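Local coordinates for protein acetyltransferase, GNAT family (Streptococcus agalactiae 2603V/R, PDB 2Q7B) that probably acts as an N-acetyltransferase of the GNAT family, moving an acetyl group from acetyl-CoA to an amino group of its substrate, at residues Q34-I39 against D58-E63; N40-I45 against K100-P105; A47-K52 against P139-R144; G84-L89 against R116-R121. All blocks are in the same frame, centred on the assembly; numbering follows the deposited sequence.

Interaction 1: Q34-I39 against D58-E63; sequences QLVDLI and DIFQIE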
loop_
_atom_site.group_PDB
_atom_site.type_symbol
_atom_site.label_atom_id
_atom_site.label_comp_id
_atom_site.label_asym_id
_atom_site.label_seq_id
_atom_site.Cartn_x
_atom_site.Cartn_y
_atom_site.Cartn_z
ATOM N N GLN A 34 -5.506 5.182 2.213
ATOM C CA GLN A 34 -5.665 6.360 1.381
ATOM C C GLN A 34 -4.323 6.986 1.018
ATOM O O GLN A 34 -4.158 7.507 -0.097
ATOM C CB GLN A 34 -6.513 7.402 2.094
ATOM C CG GLN A 34 -7.954 7.026 2.323
ATOM C CD GLN A 34 -8.604 7.862 3.405
ATOM O OE1 GLN A 34 -8.013 8.796 3.923
ATOM N NE2 GLN A 34 -9.818 7.517 3.759
ATOM N N LEU A 35 -3.381 6.965 1.958
ATOM C CA LEU A 35 -2.030 7.489 1.704
ATOM C C LEU A 35 -1.327 6.667 0.633
ATOM O O LEU A 35 -0.711 7.215 -0.268
ATOM C CB LEU A 35 -1.194 7.480 2.968
ATOM C CG LEU A 35 0.259 7.956 2.877
ATOM C CD1 LEU A 35 0.359 9.376 2.308
ATOM C CD2 LEU A 35 0.840 7.894 4.260
ATOM N N VAL A 36 -1.412 5.345 0.758
ATOM C CA VAL A 36 -0.842 4.430 -0.233
ATOM C C VAL A 36 -1.430 4.685 -1.615
ATOM O O VAL A 36 -0.693 4.717 -2.604
ATOM C CB VAL A 36 -1.017 2.947 0.201
ATOM C CG1 VAL A 36 -0.614 1.957 -0.907
ATOM C CG2 VAL A 36 -0.218 2.687 1.485
ATOM N N ASP A 37 -2.750 4.916 -1.694
ATOM C CA ASP A 37 -3.404 5.219 -2.975
ATOM C C ASP A 37 -2.895 6.536 -3.553
ATOM O O ASP A 37 -2.703 6.648 -4.747
ATOM C CB ASP A 37 -4.941 5.269 -2.854
ATOM C CG ASP A 37 -5.576 3.900 -2.588
ATOM O OD1 ASP A 37 -5.010 2.844 -2.986
ATOM O OD2 ASP A 37 -6.695 3.889 -2.021
ATOM N N LEU A 38 -2.700 7.529 -2.703
ATOM C CA LEU A 38 -2.172 8.838 -3.133
ATOM C C LEU A 38 -0.771 8.713 -3.696
ATOM O O LEU A 38 -0.468 9.223 -4.769
ATOM C CB LEU A 38 -2.169 9.813 -1.945
ATOM C CG LEU A 38 -1.418 11.142 -2.113
ATOM C CD1 LEU A 38 -2.037 12.016 -3.202
ATOM C CD2 LEU A 38 -1.422 11.865 -0.833
ATOM N N ILE A 39 0.090 8.026 -2.948
ATOM C CA ILE A 39 1.478 7.830 -3.356
ATOM C C ILE A 39 1.546 7.057 -4.660
ATOM O O ILE A 39 2.244 7.470 -5.585
ATOM C CB ILE A 39 2.317 7.138 -2.247
ATOM C CG1 ILE A 39 2.379 8.019 -0.986
ATOM C CG2 ILE A 39 3.706 6.814 -2.770
ATOM C CD1 ILE A 39 2.987 7.335 0.206
ATOM N N ASP A 58 9.224 2.849 4.749
ATOM C CA ASP A 58 9.052 3.873 5.807
ATOM C C ASP A 58 7.560 4.324 5.956
ATOM O O ASP A 58 7.110 4.735 7.028
ATOM C CB ASP A 58 9.937 5.114 5.533
ATOM C CG ASP A 58 9.856 5.616 4.066
ATOM O OD1 ASP A 58 10.431 4.942 3.176
ATOM O OD2 ASP A 58 9.279 6.689 3.800
ATOM N N ILE A 59 6.811 4.217 4.867
ATOM C CA ILE A 59 5.365 4.524 4.807
ATOM C C ILE A 59 4.560 3.657 5.783
ATOM O O ILE A 59 3.527 4.093 6.297
ATOM C CB ILE A 59 4.842 4.331 3.323
ATOM C CG1 ILE A 59 5.471 5.386 2.395
ATOM C CG2 ILE A 59 3.346 4.368 3.218
ATOM C CD1 ILE A 59 5.345 6.782 2.872
ATOM N N PHE A 60 5.055 2.450 6.045
ATOM C CA PHE A 60 4.404 1.474 6.932
ATOM C C PHE A 60 4.937 1.506 8.378
ATOM O O PHE A 60 4.516 0.728 9.227
ATOM C CB PHE A 60 4.488 0.069 6.281
ATOM C CG PHE A 60 3.911 0.050 4.897
ATOM C CD1 PHE A 60 2.544 0.054 4.703
ATOM C CD2 PHE A 60 4.723 0.148 3.794
ATOM C CE1 PHE A 60 2.003 0.108 3.437
ATOM C CE2 PHE A 60 4.180 0.203 2.511
ATOM C CZ PHE A 60 2.818 0.188 2.334
ATOM N N GLN A 61 5.841 2.443 8.653
ATOM C CA GLN A 61 6.422 2.619 9.980
ATOM C C GLN A 61 6.737 4.094 10.165
ATOM O O GLN A 61 7.843 4.451 10.553
ATOM C CB GLN A 61 7.673 1.754 10.141
ATOM C CG GLN A 61 8.721 1.902 9.039
ATOM C CD GLN A 61 9.812 0.823 9.109
ATOM O OE1 GLN A 61 10.292 0.511 10.177
ATOM N NE2 GLN A 61 10.200 0.272 7.957
ATOM N N ILE A 62 5.746 4.942 9.893
ATOM C CA ILE A 62 5.920 6.403 9.950
ATOM C C ILE A 62 6.359 6.893 11.320
ATOM O O ILE A 62 7.255 7.732 11.408
ATOM C CB ILE A 62 4.655 7.156 9.463
ATOM C CG1 ILE A 62 4.534 7.000 7.942
ATOM C CG2 ILE A 62 4.711 8.621 9.838
ATOM C CD1 ILE A 62 3.213 7.429 7.363
ATOM N N GLU A 63 5.736 6.371 12.380
ATOM C CA GLU A 63 6.066 6.790 13.738
ATOM C C GLU A 63 7.535 6.521 14.088
ATOM O O GLU A 63 8.223 7.392 14.591
ATOM C CB GLU A 63 5.109 6.148 14.756
ATOM C CG GLU A 63 5.310 6.620 16.197
ATOM C CD GLU A 63 4.311 6.019 17.202
ATOM O OE1 GLU A 63 3.347 5.333 16.783
ATOM O OE2 GLU A 63 4.503 6.249 18.422
#
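Ile59, Phe60 and Ile62 pack against Leu35, Val36 and Ile39 in the helical pair that comes early in the GNAT fold, where helix 29-46 meets the 3-10 turn leading into helix 62-67. The contact is wholly apolar. Ile59 sends its tip to that of Ile39, the two CD1 atoms lying 3.6 Å apart; its other branch, CG2, stands 4.3 Å from Val36 CG2. The same Ile59 CG2 also sits over the centre of the Phe60 ring, on one of its faces. The Phe60 and Val36 side chains cross at about a right angle. Having CG2 anti to its carbonyl carbon, Val36 offers this methyl obliquely to the ring, 3.9 Å from Phe60 CE1. Gln61 then occupies the N-cap position, and the chain turns into helix 62-67. Phe73 of strand 72-78 backs Leu35, Ile59 and Ile62 from the sheet, while Met53 of the second subunit packs on Val36 and Ala33 of that subunit on Phe60, so the contact lies between the sheet and the second subunit. At its helix 62-67 end, Leu35 CD2 and Ile62 CD1 reach toward each other tip to tip at 3.9 Å.

Interaction 2: N40-I45 against K100-P105; sequences NYCQNI and KFFTYP. With FLC (citrate anion), chain C.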
loop_
_atom_site.group_PDB
_atom_site.type_symbol
_atom_site.label_atom_id
_atom_site.label_comp_id
_atom_site.label_asym_id
_atom_site.label_seq_id
_atom_site.Cartn_x
_atom_site.Cartn_y
_atom_site.Cartn_z
ATOM N N ASN A 40 0.823 5.935 -4.727
ATOM C CA ASN A 40 0.781 5.121 -5.925
ATOM C C ASN A 40 0.288 5.908 -7.129
ATOM O O ASN A 40 0.819 5.776 -8.203
ATOM C CB ASN A 40 -0.139 3.910 -5.730
ATOM C CG ASN A 40 -0.133 2.987 -6.939
ATOM O OD1 ASN A 40 0.893 2.397 -7.271
ATOM N ND2 ASN A 40 -1.269 2.892 -7.622
ATOM N N TYR A 41 -0.753 6.710 -6.938
ATOM C CA TYR A 41 -1.286 7.510 -8.019
ATOM C C TYR A 41 -0.213 8.486 -8.599
ATOM O O TYR A 41 0.052 8.538 -9.802
ATOM C CB TYR A 41 -2.563 8.273 -7.569
ATOM C CG TYR A 41 -2.977 9.234 -8.647
ATOM C CD1 TYR A 41 -3.723 8.800 -9.737
ATOM C CD2 TYR A 41 -2.513 10.547 -8.646
ATOM C CE1 TYR A 41 -4.033 9.663 -10.784
ATOM C CE2 TYR A 41 -2.823 11.413 -9.682
ATOM C CZ TYR A 41 -3.575 10.958 -10.741
ATOM O OH TYR A 41 -3.874 11.818 -11.755
ATOM N N CYS A 42 0.395 9.263 -7.726
ATOM C CA CYS A 42 1.367 10.255 -8.134
ATOM C C CYS A 42 2.600 9.644 -8.755
ATOM O O CYS A 42 3.069 10.117 -9.774
ATOM C CB CYS A 42 1.781 11.110 -6.940
ATOM S SG CYS A 42 0.479 12.160 -6.340
ATOM N N GLN A 43 3.130 8.592 -8.135
ATOM C CA GLN A 43 4.336 7.955 -8.631
ATOM C C GLN A 43 4.122 7.110 -9.857
ATOM O O GLN A 43 4.914 7.164 -10.793
ATOM C CB GLN A 43 4.953 7.056 -7.562
ATOM C CG GLN A 43 5.500 7.809 -6.358
ATOM C CD GLN A 43 6.112 6.905 -5.299
ATOM O OE1 GLN A 43 5.686 5.752 -5.104
ATOM N NE2 GLN A 43 7.102 7.440 -4.579
ATOM N N ASN A 44 3.042 6.336 -9.847
ATOM C CA ASN A 44 2.882 5.277 -10.829
ATOM C C ASN A 44 1.793 5.392 -11.864
ATOM O O ASN A 44 1.910 4.782 -12.922
ATOM C CB ASN A 44 2.727 3.957 -10.094
ATOM C CG ASN A 44 3.934 3.625 -9.238
ATOM O OD1 ASN A 44 5.057 3.813 -9.668
ATOM N ND2 ASN A 44 3.703 3.120 -8.019
ATOM N N ILE A 45 0.729 6.121 -11.556
ATOM C CA ILE A 45 -0.352 6.317 -12.516
ATOM C C ILE A 45 -0.093 7.614 -13.268
ATOM O O ILE A 45 -0.091 7.642 -14.492
ATOM C CB ILE A 45 -1.738 6.314 -11.830
ATOM C CG1 ILE A 45 -1.970 4.925 -11.204
ATOM C CG2 ILE A 45 -2.838 6.643 -12.874
ATOM C CD1 ILE A 45 -3.210 4.814 -10.397
ATOM N N LYS A 100 8.303 12.404 0.525
ATOM C CA LYS A 100 6.923 11.996 0.392
ATOM C C LYS A 100 5.962 13.159 0.204
ATOM O O LYS A 100 4.921 13.217 0.845
ATOM C CB LYS A 100 6.526 11.138 1.582
ATOM C CG LYS A 100 7.430 9.911 1.793
ATOM C CD LYS A 100 7.513 9.002 0.570
ATOM C CE LYS A 100 8.501 7.869 0.776
ATOM N NZ LYS A 100 9.246 7.583 -0.481
ATOM N N PHE A 101 6.325 14.050 -0.719
ATOM C CA PHE A 101 5.532 15.229 -1.007
ATOM C C PHE A 101 4.586 14.947 -2.177
ATOM O O PHE A 101 5.004 14.915 -3.322
ATOM C CB PHE A 101 6.468 16.395 -1.267
ATOM C CG PHE A 101 5.777 17.703 -1.545
ATOM C CD1 PHE A 101 4.516 18.012 -1.045
ATOM C CD2 PHE A 101 6.475 18.690 -2.193
ATOM C CE1 PHE A 101 3.945 19.229 -1.291
ATOM C CE2 PHE A 101 5.923 19.905 -2.412
ATOM C CZ PHE A 101 4.645 20.174 -1.972
ATOM N N PHE A 102 3.313 14.751 -1.872
ATOM C CA PHE A 102 2.319 14.391 -2.886
ATOM C C PHE A 102 1.015 15.121 -2.667
ATOM O O PHE A 102 0.664 15.416 -1.527
ATOM C CB PHE A 102 2.030 12.887 -2.828
ATOM C CG PHE A 102 3.248 12.022 -3.025
ATOM C CD1 PHE A 102 3.842 11.919 -4.270
ATOM C CD2 PHE A 102 3.792 11.290 -1.960
ATOM C CE1 PHE A 102 4.963 11.132 -4.458
ATOM C CE2 PHE A 102 4.907 10.502 -2.154
ATOM C CZ PHE A 102 5.496 10.431 -3.403
ATOM N N THR A 103 0.318 15.414 -3.766
ATOM C CA THR A 103 -1.000 16.031 -3.721
ATOM C C THR A 103 -1.825 15.504 -4.877
ATOM O O THR A 103 -1.279 15.256 -5.931
ATOM C CB THR A 103 -0.943 17.592 -3.861
ATOM O OG1 THR A 103 -0.274 17.936 -5.071
ATOM C CG2 THR A 103 -0.207 18.244 -2.722
ATOM N N TYR A 104 -3.123 15.303 -4.687
ATOM C CA TYR A 104 -3.973 14.948 -5.827
ATOM C C TYR A 104 -4.062 16.217 -6.718
ATOM O O TYR A 104 -4.062 17.327 -6.197
ATOM C CB TYR A 104 -5.360 14.405 -5.416
ATOM C CG TYR A 104 -5.359 12.936 -5.008
ATOM C CD1 TYR A 104 -4.884 11.942 -5.874
ATOM C CD2 TYR A 104 -5.871 12.532 -3.766
ATOM C CE1 TYR A 104 -4.887 10.587 -5.490
ATOM C CE2 TYR A 104 -5.864 11.204 -3.383
ATOM C CZ TYR A 104 -5.378 10.237 -4.243
ATOM O OH TYR A 104 -5.421 8.926 -3.832
ATOM N N PRO A 105 -4.058 16.055 -8.055
ATOM C CA PRO A 105 -4.030 17.196 -8.990
ATOM C C PRO A 105 -4.970 18.351 -8.765
ATOM O O PRO A 105 -4.554 19.506 -8.903
ATOM C CB PRO A 105 -4.330 16.540 -10.342
ATOM C CG PRO A 105 -3.731 15.163 -10.210
ATOM C CD PRO A 105 -3.976 14.767 -8.776
HETATM C CAC FLC C . 9.501 9.557 -3.915
HETATM C CA FLC C . 10.953 10.003 -3.964
HETATM C CB FLC C . 11.620 9.923 -2.584
HETATM C CBC FLC C . 10.746 10.675 -1.585
HETATM C CG FLC C . 13.005 10.553 -2.708
HETATM C CGC FLC C . 13.928 10.397 -1.505
HETATM O OA1 FLC C . 8.734 9.733 -4.917
HETATM O OA2 FLC C . 9.113 9.023 -2.852
HETATM O OB1 FLC C . 10.375 10.127 -0.530
HETATM O OB2 FLC C . 10.389 11.830 -1.870
HETATM O OG1 FLC C . 13.924 9.288 -0.942
HETATM O OG2 FLC C . 14.679 11.351 -1.114
HETATM O OHB FLC C . 11.740 8.560 -2.162
#
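Phe102 overlaps the side chains of Cys42 and Gln43, which both approach its ring obliquely. Cys42 CB lies 3.5 Å from Phe102 CD1, and its sulfur makes an oblique sulfur-aromatic contact with the same ring while resting 3.6 Å from Thr103 O. Gln43 is extended beyond CG, and its amide crosses the far end of the ring with the two planes 88° apart, NE2 being 3.6 Å from Phe102 CZ. That amide is gripped at both ends: NE2 donates a 2.8 Å hydrogen bond to OA1 of a bound citrate, and OE1 accepts one from Gln56. Lys100 bends round to the same citrate, where its NZ bonds to OA2 and OB1, both at 2.8 Å, and its backbone N hydrogen-bonds to both oxygens of the central carboxylate. The citrate, probably from the crystallisation liquor, is also bonded to Lys99 and Tyr166, consistent with an anion-binding pocket. Further along, Tyr41 CB lies at the edge of the Tyr104 ring, 3.9 Å from Tyr104 CE1; with CG anti to the backbone nitrogen (chi1 172°), its own ring reaches on to Pro105, Tyr41 CE2 lying 3.7 Å from Pro105 CD. Residues 40-45 of helix 29-46 run at 93° to residues 100-103 of strand 95-103, whose backbone pairs with strand 81-90; Thr103 points away from helix 29-46 and touches Leu114 and Leu118 of helix 114-128.

Interaction 3: A47-K52 against P139-R144; sequences AKLDIK and PEKEKR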
loop_
_atom_site.group_PDB
_atom_site.type_symbol
_atom_site.label_atom_id
_atom_site.label_comp_id
_atom_site.label_asym_id
_atom_site.label_seq_id
_atom_site.Cartn_x
_atom_site.Cartn_y
_atom_site.Cartn_z
ATOM N N ALA A 47 2.874 9.839 -12.876
ATOM C CA ALA A 47 4.269 9.974 -13.325
ATOM C C ALA A 47 4.893 8.708 -13.934
ATOM O O ALA A 47 5.998 8.789 -14.468
ATOM C CB ALA A 47 5.141 10.482 -12.201
ATOM N N LYS A 48 4.232 7.553 -13.856
ATOM C CA LYS A 48 4.757 6.333 -14.491
ATOM C C LYS A 48 6.207 5.968 -14.082
ATOM O O LYS A 48 6.997 5.532 -14.922
ATOM C CB LYS A 48 4.740 6.488 -16.018
ATOM C CG LYS A 48 3.508 7.145 -16.647
ATOM C CD LYS A 48 2.377 6.203 -16.906
ATOM C CE LYS A 48 1.327 6.912 -17.745
ATOM N NZ LYS A 48 0.356 5.956 -18.344
ATOM N N LEU A 49 6.550 6.138 -12.806
ATOM C CA LEU A 49 7.890 5.876 -12.314
ATOM C C LEU A 49 8.140 4.432 -11.897
ATOM O O LEU A 49 9.280 4.059 -11.649
ATOM C CB LEU A 49 8.190 6.776 -11.122
ATOM C CG LEU A 49 8.101 8.286 -11.375
ATOM C CD1 LEU A 49 8.103 9.037 -10.057
ATOM C CD2 LEU A 49 9.224 8.758 -12.273
ATOM N N ASP A 50 7.083 3.634 -11.805
ATOM C CA ASP A 50 7.182 2.227 -11.399
ATOM C C ASP A 50 7.956 2.040 -10.080
ATOM O O ASP A 50 8.903 1.271 -10.001
ATOM C CB ASP A 50 7.778 1.380 -12.542
ATOM C CG ASP A 50 7.719 -0.118 -12.260
ATOM O OD1 ASP A 50 6.758 -0.565 -11.584
ATOM O OD2 ASP A 50 8.641 -0.847 -12.716
ATOM N N ILE A 51 7.534 2.758 -9.045
ATOM C CA ILE A 51 8.151 2.655 -7.734
ATOM C C ILE A 51 7.335 1.673 -6.901
ATOM O O ILE A 51 6.118 1.783 -6.810
ATOM C CB ILE A 51 8.249 4.020 -7.009
ATOM C CG1 ILE A 51 9.125 4.979 -7.815
ATOM C CG2 ILE A 51 8.823 3.832 -5.603
ATOM C CD1 ILE A 51 9.105 6.428 -7.308
ATOM N N LYS A 52 8.012 0.708 -6.294
ATOM C CA LYS A 52 7.342 -0.279 -5.450
ATOM C C LYS A 52 7.254 0.250 -4.033
ATOM O O LYS A 52 8.124 1.018 -3.586
ATOM C CB LYS A 52 8.107 -1.605 -5.451
ATOM C CG LYS A 52 8.404 -2.225 -6.799
ATOM C CD LYS A 52 7.183 -2.475 -7.655
ATOM C CE LYS A 52 7.615 -3.025 -9.038
ATOM N N PRO A 139 12.217 13.761 -9.800
ATOM C CA PRO A 139 12.530 13.224 -11.137
ATOM C C PRO A 139 12.840 14.319 -12.172
ATOM O O PRO A 139 12.184 15.367 -12.185
ATOM C CB PRO A 139 11.264 12.461 -11.519
ATOM C CG PRO A 139 10.602 12.133 -10.226
ATOM C CD PRO A 139 10.924 13.257 -9.295
ATOM N N GLU A 140 13.803 14.050 -13.056
ATOM C CA GLU A 140 14.242 15.028 -14.051
ATOM C C GLU A 140 13.114 15.377 -15.020
ATOM O O GLU A 140 13.137 16.453 -15.608
ATOM C CB GLU A 140 15.486 14.541 -14.819
ATOM C CG GLU A 140 16.484 15.657 -15.282
ATOM C CD GLU A 140 15.986 16.535 -16.418
ATOM N N LYS A 141 12.120 14.500 -15.170
ATOM C CA LYS A 141 11.003 14.773 -16.077
ATOM C C LYS A 141 9.862 15.563 -15.444
ATOM O O LYS A 141 8.915 15.922 -16.137
ATOM C CB LYS A 141 10.425 13.471 -16.631
ATOM C CG LYS A 141 9.536 12.701 -15.655
ATOM C CD LYS A 141 9.018 11.444 -16.307
ATOM C CE LYS A 141 7.968 10.771 -15.462
ATOM N NZ LYS A 141 7.415 9.612 -16.218
ATOM N N GLU A 142 9.941 15.848 -14.151
ATOM C CA GLU A 142 8.838 16.509 -13.463
ATOM C C GLU A 142 9.058 18.028 -13.467
ATOM O O GLU A 142 9.467 18.624 -12.470
ATOM C CB GLU A 142 8.694 15.915 -12.057
ATOM C CG GLU A 142 7.270 15.453 -11.758
ATOM C CD GLU A 142 7.199 14.502 -10.570
ATOM O OE1 GLU A 142 7.409 14.974 -9.421
ATOM O OE2 GLU A 142 6.905 13.296 -10.793
ATOM N N LYS A 143 8.783 18.632 -14.622
ATOM C CA LYS A 143 8.961 20.067 -14.847
ATOM C C LYS A 143 8.067 20.922 -13.926
ATOM O O LYS A 143 8.522 21.940 -13.376
ATOM C CB LYS A 143 8.697 20.396 -16.334
ATOM C CG LYS A 143 8.922 21.848 -16.726
ATOM N N ARG A 144 6.803 20.505 -13.774
ATOM C CA ARG A 144 5.837 21.194 -12.903
ATOM C C ARG A 144 6.382 21.303 -11.481
ATOM O O ARG A 144 6.346 22.379 -10.882
ATOM C CB ARG A 144 4.489 20.459 -12.891
#
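Ala47 and Glu142 are the nearest CA pair, 8.0 Å apart, between a loop without regular structure (47-52) and a turn that leads into helix 143-150. Lys48 leaves helix 29-46 with a positive phi and turns the chain into an open loop. Opposite, Pro139 to Glu142 form a type I beta turn closed by Glu142 N on Pro139 O; Glu142 is the centre of an inverse gamma turn and occupies the N-cap position of helix 143-150. Across the gap, Leu49 runs at about a right angle to Pro139, with Leu49 CD1 4.0 Å from Pro139 CG. Its second methyl meets the Lys141 chain: Leu49 CD2 lies 4.0 Å from Lys141 CE, the two side chains sliding past each other in opposite directions. Lys141 leaves the backbone with CG wedged between the nitrogen and the carbonyl carbon (chi1 77°) and then runs straight, which carries NZ to Ala47 O; the modelled hydrogen bond is implausibly short, so its exact geometry is doubtful. Ala47 CB lies 3.6 Å from Glu142 OE2, while Glu142 OE1 is hydrogen-bonded to Ser145 within helix 143-150. The contact joins two loops at the surface of the GNAT fold: the one after helix 29-46 and the strand-to-helix connection that carries strand 133-139 into helix 143-150.

Interaction 4: G84-L89 against R116-R121; sequences GSIALL and RKLFER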
loop_
_atom_site.group_PDB
_atom_site.type_symbol
_atom_site.label_atom_id
_atom_site.label_comp_id
_atom_site.label_asym_id
_atom_site.label_seq_id
_atom_site.Cartn_x
_atom_site.Cartn_y
_atom_site.Cartn_z
ATOM N N GLY A 84 -3.161 14.758 0.355
ATOM C CA GLY A 84 -1.823 15.288 0.237
ATOM C C GLY A 84 -0.972 14.793 1.381
ATOM O O GLY A 84 -1.503 14.336 2.409
ATOM N N SER A 85 0.343 14.848 1.188
ATOM C CA SER A 85 1.284 14.449 2.217
ATOM C C SER A 85 2.601 15.187 2.056
ATOM O O SER A 85 2.937 15.658 0.965
ATOM C CB SER A 85 1.525 12.921 2.171
ATOM O OG SER A 85 2.202 12.491 0.996
ATOM N N ILE A 86 3.331 15.317 3.162
ATOM C CA ILE A 86 4.702 15.796 3.143
ATOM C C ILE A 86 5.398 15.267 4.413
ATOM O O ILE A 86 4.756 15.047 5.423
ATOM C CB ILE A 86 4.815 17.322 3.014
ATOM C CG1 ILE A 86 6.216 17.706 2.514
ATOM C CG2 ILE A 86 4.481 18.022 4.328
ATOM C CD1 ILE A 86 6.330 19.175 2.094
ATOM N N ALA A 87 6.708 15.058 4.343
ATOM C CA ALA A 87 7.461 14.524 5.466
ATOM C C ALA A 87 8.791 15.209 5.575
ATOM O O ALA A 87 9.355 15.664 4.575
ATOM C CB ALA A 87 7.693 13.027 5.276
ATOM N N LEU A 88 9.278 15.276 6.802
ATOM C CA LEU A 88 10.591 15.799 7.105
ATOM C C LEU A 88 11.370 14.682 7.769
ATOM O O LEU A 88 10.897 14.089 8.740
ATOM C CB LEU A 88 10.512 17.035 8.023
ATOM C CG LEU A 88 11.834 17.713 8.392
ATOM C CD1 LEU A 88 11.647 19.183 8.675
ATOM C CD2 LEU A 88 12.560 17.029 9.567
ATOM N N LEU A 89 12.564 14.402 7.233
ATOM C CA LEU A 89 13.486 13.411 7.787
ATOM C C LEU A 89 14.717 14.145 8.275
ATOM O O LEU A 89 15.377 14.817 7.502
ATOM C CB LEU A 89 13.893 12.376 6.714
ATOM C CG LEU A 89 14.884 11.284 7.139
ATOM C CD1 LEU A 89 14.253 10.327 8.159
ATOM C CD2 LEU A 89 15.393 10.482 5.929
ATOM N N ARG A 116 1.721 24.320 -1.580
ATOM C CA ARG A 116 2.251 25.450 -0.826
ATOM C C ARG A 116 1.892 25.336 0.649
ATOM O O ARG A 116 2.713 25.612 1.500
ATOM C CB ARG A 116 1.681 26.784 -1.333
ATOM C CG ARG A 116 1.997 27.103 -2.777
ATOM N N LYS A 117 0.652 24.956 0.945
ATOM C CA LYS A 117 0.199 24.826 2.327
ATOM C C LYS A 117 0.947 23.713 3.058
ATOM O O LYS A 117 1.238 23.839 4.242
ATOM C CB LYS A 117 -1.305 24.578 2.376
ATOM C CG LYS A 117 -2.103 25.794 1.967
ATOM C CD LYS A 117 -3.569 25.490 1.800
ATOM C CE LYS A 117 -4.363 26.779 1.548
ATOM N NZ LYS A 117 -5.732 26.410 1.116
ATOM N N LEU A 118 1.241 22.623 2.352
ATOM C CA LEU A 118 2.007 21.509 2.924
ATOM C C LEU A 118 3.452 21.959 3.156
ATOM O O LEU A 118 4.015 21.757 4.231
ATOM C CB LEU A 118 1.961 20.280 2.007
ATOM C CG LEU A 118 0.671 19.474 2.050
ATOM C CD1 LEU A 118 0.554 18.570 0.854
ATOM C CD2 LEU A 118 0.579 18.678 3.352
ATOM N N PHE A 119 4.023 22.583 2.134
ATOM C CA PHE A 119 5.370 23.119 2.197
ATOM C C PHE A 119 5.541 24.164 3.330
ATOM O O PHE A 119 6.583 24.203 3.986
ATOM C CB PHE A 119 5.767 23.720 0.850
ATOM C CG PHE A 119 7.143 24.209 0.844
ATOM C CD1 PHE A 119 8.178 23.305 0.767
ATOM C CD2 PHE A 119 7.425 25.575 0.997
ATOM C CE1 PHE A 119 9.482 23.739 0.834
ATOM C CE2 PHE A 119 8.728 26.032 1.052
ATOM C CZ PHE A 119 9.764 25.119 0.961
ATOM N N GLU A 120 4.519 24.985 3.567
ATOM C CA GLU A 120 4.527 25.941 4.672
ATOM C C GLU A 120 4.533 25.259 6.035
ATOM O O GLU A 120 5.217 25.718 6.947
ATOM C CB GLU A 120 3.330 26.901 4.591
ATOM C CG GLU A 120 3.505 28.010 3.569
ATOM C CD GLU A 120 2.211 28.787 3.283
ATOM O OE1 GLU A 120 1.175 28.543 3.955
ATOM O OE2 GLU A 120 2.233 29.635 2.362
ATOM N N ARG A 121 3.764 24.181 6.185
ATOM C CA ARG A 121 3.717 23.460 7.453
ATOM C C ARG A 121 5.066 22.776 7.738
ATOM O O ARG A 121 5.559 22.792 8.888
ATOM C CB ARG A 121 2.567 22.455 7.464
ATOM C CG ARG A 121 2.525 21.615 8.728
ATOM C CD ARG A 121 2.085 22.417 9.928
ATOM N NE ARG A 121 0.634 22.450 9.933
ATOM C CZ ARG A 121 -0.159 21.668 10.671
ATOM N NH1 ARG A 121 0.316 20.793 11.573
ATOM N NH2 ARG A 121 -1.471 21.810 10.535
#
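Helix 114-128, the crossover between the parallel strands 95-103 and 133-139 of the GNAT sheet, lies with Leu118 over Gly84, Ser85 and Ile86 of strand 81-90. The axes of the two segments are 8.5 Å apart and run nearly along each other, inclined by 24°. One branch of Leu118 drops onto backbone: CD1 comes within 3.7 Å of Ser85 N and 4.1 Å of Gly84 CA, in a place where the glycine has no side chain to intervene. The other branch meets Ile86, with Leu118 CD2 4.1 Å from Ile86 CG2, as the two side chains pass in opposite directions. Ile86 CG2 sits between its own backbone nitrogen and carbonyl carbon and also lies 3.8 Å from Leu118 O. The longer arm of Ile86 extends anti to the nitrogen (chi1 -160°), carrying CD1 to 4.1 Å from Phe119 CA. Ser85 turns its side chain from the helix and bonds through OG to Lys100 O on the adjoining strand. Phe101 and Phe122 add to the packing round Ile86, and Thr103 to that round Leu118. A helix packed by apolar side chains onto a beta sheet is the usual build of an alpha/beta core, here that of the GNAT fold.

Overall arrangement
The four contacts are built round one mixed sheet. Interactions 1 and 2 use successive turns of helix 29-46, and their centres lie about 12 Å apart; interaction 4 covers the opposite face of the sheet with helix 114-128. Strands 81-90 and 95-103, adjacent in the sheet, tie interaction 4 to interaction 2: Phe102 O pairs with Ser85 N. Interaction 3 continues from the end of helix 29-46, its centre about 9 Å from that of interaction 2. Along the chain, interactions 1, 2 and 3 interlock, their segments alternating; interaction 4 opens after interaction 1 has closed and lies wholly between the two segments of interaction 3. Early helix, central strands and late loops are so bound into one domain.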